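Local coordinates for protein nitrilotriacetate monooxygenase (PDB 3SDO) that probably acts as an FMN-dependent monooxygenase of the NtaA/SnaA/DszA family, using molecular oxygen to oxidise its substrate, at residues Q17-G20 with N24-K27; P33-S36 with D40-V43; A60-V65 with P71-R76. All coordinates share one frame; numbering follows the deposited sequence.

Contact 1: Q17-G20 with N24-K27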
ATOM      1  N   GLN A  17       2.492  -7.648  13.692  1.00 22.12           N
ATOM      2  CA  GLN A  17       3.503  -8.357  12.943  1.00 21.51           C
ATOM      3  C   GLN A  17       2.973  -9.751  12.594  1.00 21.44           C
ATOM      4  O   GLN A  17       3.542 -10.756  12.990  1.00 21.25           O
ATOM      5  CB  GLN A  17       4.773  -8.464  13.780  1.00 22.22           C
ATOM      6  CG  GLN A  17       6.029  -8.844  13.030  1.00 23.08           C
ATOM      7  CD  GLN A  17       6.629  -7.688  12.247  1.00 25.43           C
ATOM      8  OE1 GLN A  17       5.911  -6.823  11.759  1.00 25.41           O
ATOM      9  NE2 GLN A  17       7.956  -7.702  12.079  1.00 25.65           N
ATOM     10  N   GLY A  18       1.884  -9.786  11.829  1.00 19.92           N
ATOM     11  CA  GLY A  18       1.246 -11.031  11.461  1.00 19.62           C
ATOM     12  C   GLY A  18       0.993 -11.870  12.687  1.00 18.62           C
ATOM     13  O   GLY A  18       0.428 -11.388  13.674  1.00 18.22           O
ATOM     14  N   ALA A  19       1.500 -13.088  12.655  1.00 18.49           N
ATOM     15  CA  ALA A  19       1.347 -14.044  13.755  1.00 18.73           C
ATOM     16  C   ALA A  19       1.851 -13.554  15.092  1.00 18.81           C
ATOM     17  O   ALA A  19       1.313 -13.948  16.131  1.00 19.79           O
ATOM     18  CB  ALA A  19       2.023 -15.385  13.406  1.00 18.82           C
ATOM     19  N   GLY A  20       2.900 -12.737  15.094  1.00 19.34           N
ATOM     20  CA  GLY A  20       3.440 -12.224  16.340  1.00 19.33           C
ATOM     21  C   GLY A  20       4.849 -11.692  16.216  1.00 19.88           C
ATOM     22  O   GLY A  20       5.527 -11.926  15.219  1.00 19.50           O
ATOM     23  N   ASN A  24       8.592 -17.364  15.623  1.00 24.31           N
ATOM     24  CA  ASN A  24       7.901 -18.646  15.483  1.00 24.33           C
ATOM     25  C   ASN A  24       6.434 -18.640  15.943  1.00 22.60           C
ATOM     26  O   ASN A  24       5.844 -19.688  16.182  1.00 21.26           O
ATOM     27  CB  ASN A  24       8.692 -19.734  16.187  1.00 25.14           C
ATOM     28  CG  ASN A  24       9.928 -20.190  15.367  1.00 28.38           C
ATOM     29  OD1 ASN A  24      10.153 -19.732  14.229  1.00 31.46           O
ATOM     30  ND2 ASN A  24      10.724 -21.076  15.950  1.00 27.99           N
ATOM     31  N   ALA A  25       5.841 -17.452  15.987  1.00 21.02           N
ATOM     32  CA  ALA A  25       4.468 -17.291  16.454  1.00 20.56           C
ATOM     33  C   ALA A  25       3.451 -18.028  15.566  1.00 20.01           C
ATOM     34  O   ALA A  25       2.351 -18.367  16.031  1.00 20.43           O
ATOM     35  CB  ALA A  25       4.109 -15.783  16.560  1.00 18.72           C
ATOM     36  N   TRP A  26       3.809 -18.282  14.305  1.00 20.49           N
ATOM     37  CA  TRP A  26       2.916 -19.022  13.382  1.00 20.76           C
ATOM     38  C   TRP A  26       2.560 -20.420  13.905  1.00 21.41           C
ATOM     39  O   TRP A  26       1.594 -21.037  13.424  1.00 21.25           O
ATOM     40  CB  TRP A  26       3.525 -19.172  11.981  1.00 20.69           C
ATOM     41  CG  TRP A  26       4.731 -20.069  11.895  1.00 20.80           C
ATOM     42  CD1 TRP A  26       6.048 -19.716  12.113  1.00 21.81           C
ATOM     43  CD2 TRP A  26       4.749 -21.459  11.546  1.00 22.70           C
ATOM     44  NE1 TRP A  26       6.872 -20.802  11.946  1.00 22.78           N
ATOM     45  CE2 TRP A  26       6.105 -21.888  11.591  1.00 22.06           C
ATOM     46  CE3 TRP A  26       3.760 -22.381  11.193  1.00 22.25           C
ATOM     47  CZ2 TRP A  26       6.490 -23.193  11.295  1.00 23.13           C
ATOM     48  CZ3 TRP A  26       4.147 -23.699  10.922  1.00 22.74           C
ATOM     49  CH2 TRP A  26       5.499 -24.087  10.964  1.00 23.44           C
ATOM     50  N   LYS A  27       3.384 -20.940  14.816  1.00 21.27           N
ATOM     51  CA  LYS A  27       3.151 -22.252  15.424  1.00 22.46           C
ATOM     52  C   LYS A  27       2.107 -22.215  16.547  1.00 22.35           C
ATOM     53  O   LYS A  27       1.613 -23.268  16.956  1.00 22.90           O
ATOM     54  CB  LYS A  27       4.435 -22.839  16.032  1.00 22.87           C
ATOM     55  CG  LYS A  27       5.627 -23.033  15.109  1.00 24.59           C
ATOM     56  CD  LYS A  27       6.717 -23.829  15.874  1.00 28.02           C
ATOM     57  CE  LYS A  27       8.045 -23.848  15.163  1.00 28.68           C
ATOM     58  NZ  LYS A  27       9.205 -24.320  16.015  1.00 25.15           N
TER
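The methyl groups of Ala19 and Ala25 face one another, CB to CB at 3.8 Å, each directed at the backbone of the opposite segment. Ala19 CB reaches farther along and lies against the peptide unit that joins Ala25 to Trp26, 3.5 Å from Trp26 N. Ala25 CB does the reciprocal thing, resting against the Ala19-Gly20 peptide with its nearest approach to Ala19 O at 3.4 Å. Because Gly20 has no side chain, the same methyl also comes within 3.6 Å of Gly20 N. No hydrogen bond joins the two segments. Both lie in the long loop that follows strand 11-15 of the luciferase-like TIM barrel and leads to helix 39-51. Residues 17-20 form a type II' beta turn, closed by Gly20 N to Gln17 O and with Gly18 in its positive-phi second position, whereas Ala25 to Lys27 make a short 3-10 segment. Of the Trp26 side chain, CB alone comes near the turn, 4.3 Å from Ala19 CB. Its first torsion (chi1 68°) places CG between the backbone N and the carbonyl carbon, and the indole runs away from the turn. Lys27 CG lies over the centre of one indole face, 3.7 Å above the plane. On the side of the second subunit, the indole meets the ring of its Phe182, and Trp26 O accepts a hydrogen bond from Arg177 of that subunit.

Contact 2: P33-S36 with D40-V43; sequences PDAS and DFYV
Ala35 packs its methyl over one face of the Phe41 ring, a CH-pi contact that joins the end of a long barrel loop to helix 39-51, the first helix after strand 11-15 in this TIM-barrel fold. Ala35 CB stands 3.9 Å from the ring centroid, 19° off the normal and shifted toward the CD2-CE2 side. With CG anti to the backbone N (chi1 178°) the Phe41 ring is carried to Ala35, and its second torsion turns the face to the methyl. On the next residue of the helix, the Tyr42 ring extends to the same 3-10 segment, its CE1 3.3 Å from Ala35 O and its hydroxyl donating to Ser36 O.

Further out, Asn38 spans the bend between the segments, its OD1 accepting from Phe41 N and its ND2 donating to Asp34 OD1. Phe77 meets the Tyr42 ring with the planes steeply inclined, and Leu82 of helix 79-88 also packs on it. Ser36 CB is directed away from the helix, and OG is hydrogen-bonded to His72 ND1. The tyrosine bond runs 2.7 Å from Tyr42 OH to Ser36 O, with the hydroxyl 31° out of the carbonyl plane.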
ATOM      1  N   PRO A  33      -2.135 -20.397  11.064  1.00 22.64           N
ATOM      2  CA  PRO A  33      -0.755 -20.617  10.635  1.00 23.02           C
ATOM      3  C   PRO A  33      -0.282 -19.609   9.578  1.00 23.07           C
ATOM      4  O   PRO A  33       0.885 -19.206   9.588  1.00 22.54           O
ATOM      5  CB  PRO A  33      -0.775 -22.032  10.013  1.00 23.59           C
ATOM      6  CG  PRO A  33      -2.073 -22.611  10.296  1.00 25.18           C
ATOM      7  CD  PRO A  33      -3.000 -21.569  10.839  1.00 22.70           C
ATOM      8  N   ASP A  34      -1.185 -19.202   8.682  1.00 22.87           N
ATOM      9  CA  ASP A  34      -0.844 -18.204   7.631  1.00 22.52           C
ATOM     10  C   ASP A  34      -1.158 -16.762   8.059  1.00 21.66           C
ATOM     11  O   ASP A  34      -1.333 -15.873   7.219  1.00 20.11           O
ATOM     12  CB  ASP A  34      -1.611 -18.527   6.340  1.00 23.12           C
ATOM     13  CG  ASP A  34      -3.115 -18.399   6.502  1.00 23.47           C
ATOM     14  OD1 ASP A  34      -3.589 -18.188   7.627  1.00 22.00           O
ATOM     15  OD2 ASP A  34      -3.826 -18.527   5.501  1.00 26.81           O
ATOM     16  N   ALA A  35      -1.252 -16.538   9.371  1.00 21.75           N
ATOM     17  CA  ALA A  35      -1.593 -15.228   9.909  1.00 21.12           C
ATOM     18  C   ALA A  35      -0.878 -14.070   9.192  1.00 20.78           C
ATOM     19  O   ALA A  35      -1.509 -13.068   8.868  1.00 20.47           O
ATOM     20  CB  ALA A  35      -1.298 -15.187  11.431  1.00 21.14           C
ATOM     21  N   SER A  36       0.422 -14.207   8.918  1.00 20.39           N
ATOM     22  CA  SER A  36       1.172 -13.088   8.317  1.00 19.77           C
ATOM     23  C   SER A  36       0.657 -12.579   6.973  1.00 18.73           C
ATOM     24  O   SER A  36       0.841 -11.421   6.659  1.00 19.56           O
ATOM     25  CB  SER A  36       2.648 -13.399   8.254  1.00 19.82           C
ATOM     26  OG  SER A  36       3.165 -13.362   9.581  1.00 21.86           O
ATOM     27  N   ASP A  40      -8.080 -11.283   6.770  1.00 17.86           N
ATOM     28  CA  ASP A  40      -9.104 -11.265   7.801  1.00 19.04           C
ATOM     29  C   ASP A  40      -8.528 -11.304   9.227  1.00 19.03           C
ATOM     30  O   ASP A  40      -9.108 -10.735  10.142  1.00 18.81           O
ATOM     31  CB  ASP A  40     -10.062 -12.425   7.626  1.00 20.21           C
ATOM     32  CG  ASP A  40     -10.982 -12.268   6.415  1.00 23.54           C
ATOM     33  OD1 ASP A  40     -11.074 -11.180   5.794  1.00 25.50           O
ATOM     34  OD2 ASP A  40     -11.590 -13.285   6.091  1.00 28.95           O
ATOM     35  N   PHE A  41      -7.412 -11.990   9.414  1.00 19.26           N
ATOM     36  CA  PHE A  41      -6.707 -11.942  10.704  1.00 18.58           C
ATOM     37  C   PHE A  41      -6.282 -10.536  11.087  1.00 17.89           C
ATOM     38  O   PHE A  41      -6.522 -10.113  12.242  1.00 18.15           O
ATOM     39  CB  PHE A  41      -5.502 -12.864  10.683  1.00 19.35           C
ATOM     40  CG  PHE A  41      -4.691 -12.837  11.953  1.00 18.17           C
ATOM     41  CD1 PHE A  41      -5.142 -13.490  13.083  1.00 19.71           C
ATOM     42  CD2 PHE A  41      -3.495 -12.149  12.006  1.00 18.25           C
ATOM     43  CE1 PHE A  41      -4.383 -13.486  14.260  1.00 22.29           C
ATOM     44  CE2 PHE A  41      -2.731 -12.156  13.171  1.00 18.50           C
ATOM     45  CZ  PHE A  41      -3.180 -12.813  14.290  1.00 19.44           C
ATOM     46  N   TYR A  42      -5.663  -9.792  10.158  1.00 17.55           N
ATOM     47  CA  TYR A  42      -5.329  -8.394  10.431  1.00 16.91           C
ATOM     48  C   TYR A  42      -6.572  -7.535  10.776  1.00 16.85           C
ATOM     49  O   TYR A  42      -6.497  -6.702  11.670  1.00 16.64           O
ATOM     50  CB  TYR A  42      -4.557  -7.731   9.284  1.00 17.44           C
ATOM     51  CG  TYR A  42      -3.127  -8.204   9.117  1.00 17.10           C
ATOM     52  CD1 TYR A  42      -2.852  -9.360   8.397  1.00 18.83           C
ATOM     53  CD2 TYR A  42      -2.064  -7.494   9.633  1.00 17.36           C
ATOM     54  CE1 TYR A  42      -1.575  -9.808   8.220  1.00 17.59           C
ATOM     55  CE2 TYR A  42      -0.756  -7.944   9.459  1.00 16.66           C
ATOM     56  CZ  TYR A  42      -0.525  -9.081   8.728  1.00 17.46           C
ATOM     57  OH  TYR A  42       0.754  -9.538   8.541  1.00 18.65           O
ATOM     58  N   VAL A  43      -7.700  -7.771  10.100  1.00 16.34           N
ATOM     59  CA  VAL A  43      -8.935  -7.053  10.395  1.00 15.97           C
ATOM     60  C   VAL A  43      -9.422  -7.349  11.826  1.00 16.04           C
ATOM     61  O   VAL A  43      -9.784  -6.450  12.572  1.00 15.33           O
ATOM     62  CB  VAL A  43     -10.078  -7.381   9.404  1.00 16.51           C
ATOM     63  CG1 VAL A  43     -11.371  -6.639   9.841  1.00 15.64           C
ATOM     64  CG2 VAL A  43      -9.697  -7.005   7.948  1.00 15.68           C
TER

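Contact 3: A60-V65 with P71-R76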
ATOM      1  N   ALA A  60       4.957  -2.622  10.386  1.00 17.80           N
ATOM      2  CA  ALA A  60       6.378  -2.587  10.100  1.00 18.64           C
ATOM      3  C   ALA A  60       6.605  -3.211   8.726  1.00 18.48           C
ATOM      4  O   ALA A  60       5.704  -3.811   8.159  1.00 17.92           O
ATOM      5  CB  ALA A  60       7.180  -3.373  11.187  1.00 19.06           C
ATOM      6  N   ASP A  61       7.803  -3.068   8.192  1.00 19.25           N
ATOM      7  CA  ASP A  61       8.038  -3.555   6.843  1.00 20.58           C
ATOM      8  C   ASP A  61       9.469  -3.995   6.571  1.00 21.58           C
ATOM      9  O   ASP A  61      10.397  -3.618   7.306  1.00 23.83           O
ATOM     10  CB  ASP A  61       7.642  -2.472   5.847  1.00 20.05           C
ATOM     11  CG  ASP A  61       7.304  -3.035   4.486  1.00 20.73           C
ATOM     12  OD1 ASP A  61       6.627  -4.097   4.436  1.00 19.47           O
ATOM     13  OD2 ASP A  61       7.712  -2.411   3.486  1.00 17.49           O
ATOM     14  N   SER A  62       9.613  -4.802   5.525  1.00 21.41           N
ATOM     15  CA  SER A  62      10.902  -5.190   4.970  1.00 22.76           C
ATOM     16  C   SER A  62      10.772  -5.359   3.465  1.00 22.62           C
ATOM     17  O   SER A  62       9.667  -5.523   2.943  1.00 20.91           O
ATOM     18  CB  SER A  62      11.384  -6.502   5.605  1.00 23.38           C
ATOM     19  OG  SER A  62      10.458  -7.563   5.354  1.00 23.73           O
ATOM     20  N   ALA A  63      11.906  -5.318   2.766  1.00 22.83           N
ATOM     21  CA  ALA A  63      11.907  -5.494   1.316  1.00 23.14           C
ATOM     22  C   ALA A  63      13.107  -6.321   0.859  1.00 23.79           C
ATOM     23  O   ALA A  63      13.701  -6.030  -0.169  1.00 24.40           O
ATOM     24  CB  ALA A  63      11.886  -4.144   0.617  1.00 22.82           C
ATOM     25  N   TYR A  64      13.423  -7.360   1.621  1.00 24.78           N
ATOM     26  CA  TYR A  64      14.580  -8.223   1.355  1.00 26.14           C
ATOM     27  C   TYR A  64      14.350  -9.570   2.001  1.00 26.26           C
ATOM     28  O   TYR A  64      13.917  -9.646   3.156  1.00 26.60           O
ATOM     29  CB  TYR A  64      15.883  -7.605   1.873  1.00 26.72           C
ATOM     30  CG  TYR A  64      17.112  -8.382   1.459  1.00 29.64           C
ATOM     31  CD1 TYR A  64      17.477  -8.468   0.116  1.00 32.07           C
ATOM     32  CD2 TYR A  64      17.903  -9.043   2.400  1.00 31.95           C
ATOM     33  CE1 TYR A  64      18.594  -9.180  -0.279  1.00 33.87           C
ATOM     34  CE2 TYR A  64      19.033  -9.770   2.002  1.00 34.48           C
ATOM     35  CZ  TYR A  64      19.363  -9.828   0.657  1.00 35.32           C
ATOM     36  OH  TYR A  64      20.462 -10.550   0.223  1.00 40.14           O
ATOM     37  N   VAL A  65      14.642 -10.620   1.241  1.00 26.84           N
ATOM     38  CA  VAL A  65      14.412 -12.001   1.649  1.00 27.64           C
ATOM     39  C   VAL A  65      15.612 -12.831   1.312  1.00 28.60           C
ATOM     40  O   VAL A  65      16.226 -12.620   0.259  1.00 28.58           O
ATOM     41  CB  VAL A  65      13.226 -12.633   0.866  1.00 27.74           C
ATOM     42  CG1 VAL A  65      13.127 -14.156   1.109  1.00 28.37           C
ATOM     43  CG2 VAL A  65      11.979 -11.980   1.235  1.00 26.09           C
ATOM     44  N   PRO A  71       9.920 -16.382   9.359  1.00 22.13           N
ATOM     45  CA  PRO A  71       8.632 -16.543   8.695  1.00 21.58           C
ATOM     46  C   PRO A  71       7.942 -15.248   8.268  1.00 20.77           C
ATOM     47  O   PRO A  71       7.502 -15.145   7.124  1.00 21.14           O
ATOM     48  CB  PRO A  71       7.806 -17.290   9.744  1.00 21.26           C
ATOM     49  CG  PRO A  71       8.830 -18.203  10.376  1.00 22.30           C
ATOM     50  CD  PRO A  71      10.103 -17.381  10.431  1.00 23.21           C
ATOM     51  N   HIS A  72       7.853 -14.262   9.147  1.00 19.97           N
ATOM     52  CA  HIS A  72       7.108 -13.035   8.800  1.00 20.14           C
ATOM     53  C   HIS A  72       7.797 -12.226   7.675  1.00 20.27           C
ATOM     54  O   HIS A  72       7.129 -11.589   6.833  1.00 20.04           O
ATOM     55  CB  HIS A  72       6.858 -12.132  10.020  1.00 19.44           C
ATOM     56  CG  HIS A  72       5.986 -10.960   9.695  1.00 20.08           C
ATOM     57  ND1 HIS A  72       4.622 -11.079   9.558  1.00 19.39           N
ATOM     58  CD2 HIS A  72       6.285  -9.667   9.411  1.00 19.63           C
ATOM     59  CE1 HIS A  72       4.114  -9.904   9.218  1.00 19.86           C
ATOM     60  NE2 HIS A  72       5.100  -9.032   9.122  1.00 19.63           N
ATOM     61  N   PHE A  73       9.120 -12.287   7.648  1.00 20.54           N
ATOM     62  CA  PHE A  73       9.903 -11.638   6.606  1.00 21.40           C
ATOM     63  C   PHE A  73       9.845 -12.388   5.261  1.00 21.70           C
ATOM     64  O   PHE A  73      10.077 -11.788   4.207  1.00 22.64           O
ATOM     65  CB  PHE A  73      11.344 -11.476   7.062  1.00 22.50           C
ATOM     66  CG  PHE A  73      11.551 -10.403   8.106  1.00 23.58           C
ATOM     67  CD1 PHE A  73      11.074 -10.560   9.407  1.00 26.59           C
ATOM     68  CD2 PHE A  73      12.275  -9.251   7.795  1.00 26.44           C
ATOM     69  CE1 PHE A  73      11.284  -9.560  10.390  1.00 27.88           C
ATOM     70  CE2 PHE A  73      12.493  -8.244   8.762  1.00 27.09           C
ATOM     71  CZ  PHE A  73      11.986  -8.398  10.055  1.00 27.56           C
ATOM     72  N   LEU A  74       9.535 -13.687   5.289  1.00 21.43           N
ATOM     73  CA  LEU A  74       9.412 -14.480   4.055  1.00 21.49           C
ATOM     74  C   LEU A  74       8.141 -14.125   3.267  1.00 20.31           C
ATOM     75  O   LEU A  74       8.120 -14.206   2.046  1.00 20.90           O
ATOM     76  CB  LEU A  74       9.419 -15.988   4.359  1.00 21.89           C
ATOM     77  CG  LEU A  74      10.753 -16.602   4.790  1.00 22.24           C
ATOM     78  CD1 LEU A  74      10.533 -17.996   5.369  1.00 20.72           C
ATOM     79  CD2 LEU A  74      11.745 -16.652   3.624  1.00 22.90           C
ATOM     80  N   ASN A  75       7.092 -13.712   3.966  1.00 19.68           N
ATOM     81  CA  ASN A  75       5.803 -13.432   3.328  1.00 18.66           C
ATOM     82  C   ASN A  75       4.966 -12.552   4.234  1.00 18.43           C
ATOM     83  O   ASN A  75       4.604 -12.939   5.352  1.00 18.30           O
ATOM     84  CB  ASN A  75       5.049 -14.740   3.009  1.00 19.52           C
ATOM     85  CG  ASN A  75       4.661 -14.864   1.544  1.00 18.47           C
ATOM     86  OD1 ASN A  75       3.489 -14.711   1.165  1.00 19.29           O
ATOM     87  ND2 ASN A  75       5.635 -15.173   0.714  1.00 16.81           N
ATOM     88  N   ARG A  76       4.679 -11.357   3.739  1.00 18.59           N
ATOM     89  CA  ARG A  76       3.934 -10.350   4.465  1.00 18.45           C
ATOM     90  C   ARG A  76       3.211  -9.480   3.461  1.00 18.35           C
ATOM     91  O   ARG A  76       3.565  -9.483   2.271  1.00 18.34           O
ATOM     92  CB  ARG A  76       4.881  -9.480   5.317  1.00 18.39           C
ATOM     93  CG  ARG A  76       5.973  -8.780   4.525  1.00 18.65           C
ATOM     94  CD  ARG A  76       7.215  -8.374   5.366  1.00 20.57           C
ATOM     95  NE  ARG A  76       6.893  -7.463   6.463  1.00 20.67           N
ATOM     96  CZ  ARG A  76       7.690  -7.187   7.500  1.00 20.95           C
ATOM     97  NH1 ARG A  76       7.260  -6.374   8.447  1.00 19.45           N
ATOM     98  NH2 ARG A  76       8.898  -7.737   7.626  1.00 21.54           N
TER
HETATM   99  O   HOH W   1       4.116  -6.442   8.352  1.00 13.33           O
HETATM  100  O   HOH W   2       4.797  -5.533   5.760  1.00  9.72           O
HETATM  101  O   HOH W   3      11.065  -9.458   3.745  1.00 14.17           O
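Ser62 and Arg76 meet through matching first torsions: Ser62 OG (chi1 60°) and Arg76 CG (chi1 58°) each sit between their own backbone N and carbonyl carbon, and a bend at chi3 of the arginine lays its guanidinium across the 60-65 backbone. Ser62 N lies over the centre of one guanidinium face, 3.6 Å above it, and is a buried donor with no partner in the model. His72 CD2 covers the opposite face at 3.4 Å, while Arg76 NH2 stands over the centre of the Phe73 ring. Packing covers both faces of the flat group; the bond from Arg76 NH2 to Ser62 OG, although 2.8 Å long, is weak at an N-H...O angle of 117°. A water accepts from Ser62 OG at 2.6 Å and donates to Tyr64 O and Phe73 O, tying the loop to the helix. Asp61, predicted to bind FMN, makes a long salt bridge, OD1 to Arg76 NE 3.9 Å, the oxygen well out of the guanidinium plane with no N-H pointing at it; its stronger partner is Arg111 of the second subunit. A second water accepts from Arg76 NE and bonds to Asp61 OD1. Val65 CG1 meets Leu74 CD2 at 3.8 Å. The contact folds the loop leaving barrel strand 56-59 against the short helix 71-74, ahead of helix 79-88, with the second subunit packed on Val65 and Leu74.

How the contacts relate
The three contacts follow one another along the chain; none encloses or crosses another. After strand 11-15, contact 1 closes a short loop of three intervening residues, and contact 2 then closes the end of the connection onto helix 39-51. Past strand 56-59, contact 3 closes the next such loop onto helix 71-74. Gly18 is one meeting point in space: its O lies 3.3 Å from Phe41 CE2 of contact 2, and its N 3.4 Å from His72 CE1 of contact 3. Contacts 2 and 3 also meet at His72. Gln17 and Trp26 also pack on helix 71-74. Together the contacts join two successive strand-to-helix loops of the barrel, and all three reach the second subunit.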